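Local coordinates for particle-associated glycoside hydrolase (Acinetobacter phage Fri1, PDB 6C72), which degrades the capsular polysaccharide of Acinetobacter baumannii, probably as a trimeric tailspike glycosidase, during phage entry into the host, at residues 431-436 and 442-447. Numbering follows the deposited sequence.
Sequences TTFENN and ASFGVN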
loop_
_atom_site.group_PDB
_atom_site.type_symbol
_atom_site.label_atom_id
_atom_site.label_comp_id
_atom_site.label_asym_id
_atom_site.label_seq_id
_atom_site.Cartn_x
_atom_site.Cartn_y
_atom_site.Cartn_z
ATOM N N THR A 431 -7.494 14.942 -23.668
ATOM C CA THR A 431 -8.101 15.596 -22.512
ATOM C C THR A 431 -8.001 17.110 -22.633
ATOM O O THR A 431 -6.901 17.655 -22.771
ATOM C CB THR A 431 -7.422 15.144 -21.222
ATOM O OG1 THR A 431 -7.281 13.721 -21.226
ATOM C CG2 THR A 431 -8.248 15.578 -20.011
ATOM N N THR A 432 -9.139 17.794 -22.582
ATOM C CA THR A 432 -9.156 19.249 -22.617
ATOM C C THR A 432 -9.387 19.814 -21.219
ATOM O O THR A 432 -10.275 19.355 -20.488
ATOM C CB THR A 432 -10.226 19.775 -23.572
ATOM O OG1 THR A 432 -10.313 21.201 -23.437
ATOM C CG2 THR A 432 -11.587 19.149 -23.264
ATOM N N PHE A 433 -8.575 20.805 -20.851
ATOM C CA PHE A 433 -8.769 21.595 -19.642
ATOM C C PHE A 433 -9.266 23.000 -19.979
ATOM O O PHE A 433 -9.199 23.893 -19.130
ATOM C CB PHE A 433 -7.470 21.677 -18.831
ATOM C CG PHE A 433 -7.133 20.419 -18.055
ATOM C CD1 PHE A 433 -7.571 20.251 -16.736
ATOM C CD2 PHE A 433 -6.351 19.413 -18.630
ATOM C CE1 PHE A 433 -7.248 19.101 -16.016
ATOM C CE2 PHE A 433 -6.023 18.268 -17.914
ATOM C CZ PHE A 433 -6.480 18.106 -16.603
ATOM N N GLU A 434 -9.737 23.219 -21.211
ATOM C CA GLU A 434 -10.270 24.521 -21.600
ATOM C C GLU A 434 -11.459 24.902 -20.722
ATOM O O GLU A 434 -12.417 24.135 -20.578
ATOM C CB GLU A 434 -10.685 24.514 -23.076
ATOM C CG GLU A 434 -11.202 25.873 -23.585
ATOM C CD GLU A 434 -11.658 25.874 -25.055
ATOM O OE1 GLU A 434 -11.780 24.781 -25.659
ATOM O OE2 GLU A 434 -11.903 26.976 -25.609
ATOM N N ASN A 435 -11.382 26.096 -20.128
ATOM C CA ASN A 435 -12.401 26.649 -19.237
ATOM C C ASN A 435 -12.589 25.819 -17.972
ATOM O O ASN A 435 -13.598 25.963 -17.275
ATOM C CB ASN A 435 -13.751 26.803 -19.948
ATOM C CG ASN A 435 -13.639 27.549 -21.251
ATOM O OD1 ASN A 435 -14.210 27.141 -22.264
ATOM N ND2 ASN A 435 -12.881 28.635 -21.245
ATOM N N ASN A 436 -11.646 24.942 -17.651
ATOM C CA ASN A 436 -11.729 24.127 -16.448
ATOM C C ASN A 436 -10.862 24.754 -15.367
ATOM O O ASN A 436 -9.631 24.693 -15.440
ATOM C CB ASN A 436 -11.291 22.691 -16.710
ATOM C CG ASN A 436 -11.622 21.776 -15.541
ATOM O OD1 ASN A 436 -11.787 22.248 -14.417
ATOM N ND2 ASN A 436 -11.725 20.474 -15.794
ATOM N N ALA A 442 -5.055 22.975 -9.238
ATOM C CA ALA A 442 -4.309 21.806 -8.819
ATOM C C ALA A 442 -2.809 22.006 -9.019
ATOM O O ALA A 442 -2.359 22.870 -9.775
ATOM C CB ALA A 442 -4.765 20.570 -9.597
ATOM N N SER A 443 -2.036 21.174 -8.327
ATOM C CA SER A 443 -0.625 21.040 -8.617
ATOM C C SER A 443 -0.457 20.016 -9.727
ATOM O O SER A 443 -1.062 18.941 -9.684
ATOM C CB SER A 443 0.159 20.624 -7.375
ATOM O OG SER A 443 0.293 21.720 -6.491
ATOM N N PHE A 444 0.354 20.367 -10.723
ATOM C CA PHE A 444 0.666 19.502 -11.851
ATOM C C PHE A 444 2.158 19.200 -11.832
ATOM O O PHE A 444 2.980 20.124 -11.816
ATOM C CB PHE A 444 0.312 20.180 -13.179
ATOM C CG PHE A 444 -1.161 20.317 -13.429
ATOM C CD1 PHE A 444 -1.871 21.384 -12.890
ATOM C CD2 PHE A 444 -1.827 19.407 -14.237
ATOM C CE1 PHE A 444 -3.241 21.514 -13.128
ATOM C CE2 PHE A 444 -3.190 19.530 -14.479
ATOM C CZ PHE A 444 -3.899 20.579 -13.929
ATOM N N GLY A 445 2.503 17.921 -11.840
ATOM C CA GLY A 445 3.856 17.480 -12.116
ATOM C C GLY A 445 4.040 17.160 -13.585
ATOM O O GLY A 445 3.388 17.738 -14.461
ATOM N N VAL A 446 4.948 16.229 -13.864
ATOM C CA VAL A 446 5.053 15.698 -15.213
ATOM C C VAL A 446 3.789 14.914 -15.539
ATOM O O VAL A 446 3.323 14.104 -14.729
ATOM C CB VAL A 446 6.294 14.808 -15.347
ATOM C CG1 VAL A 446 6.288 14.104 -16.699
ATOM C CG2 VAL A 446 7.559 15.631 -15.184
ATOM N N ASN A 447 3.220 15.170 -16.717
ATOM C CA ASN A 447 2.126 14.386 -17.278
ATOM C C ASN A 447 2.374 14.228 -18.780
ATOM O O ASN A 447 3.185 14.945 -19.373
ATOM C CB ASN A 447 0.747 15.023 -17.009
ATOM C CG ASN A 447 0.359 14.994 -15.527
ATOM O OD1 ASN A 447 -0.104 13.971 -15.009
ATOM N ND2 ASN A 447 0.555 16.119 -14.841
#
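F433 and F444 both hold CG beside the backbone N and anti to the carbonyl carbon (chi1 -76° and -71°), and with these torsions the two side chains reach each other from opposite directions in the last coils of a parallel beta-helix, right-handed as in other phage tailspikes. They form a T-shaped pair: the edge of F444 is turned toward the face of F433, with the ring planes at 82° and the centroids 5.7 Å apart. Between 431-436 and 442-447 the two rings alone touch, a small apolar contact between two buried side chains. It joins the loop that follows strand 422-429 to the short strand 443-444, with helix 438-441 lying between them in the sequence. F411 stacks on F433, while I423 of strand 422-429 and I456 touch F444, which continues the apolar packing beyond the pair. The loop carrying F433 is itself folded by local bonds. A type II beta turn runs from F433 to N436, closed by N436 N to F433 O at 3.0 Å, and in an ST turn that overlaps its start T432 OG1 accepts from E434 N at 3.1 Å. N436 OD1 then accepts the backbone N-H of V438, a side-chain cap at the turn that leads into helix 438-441. Between the rings, the nearest approach is from F433 CZ to F444 CE2, 4.2 Å, with CZ lying near the plane of the F444 ring.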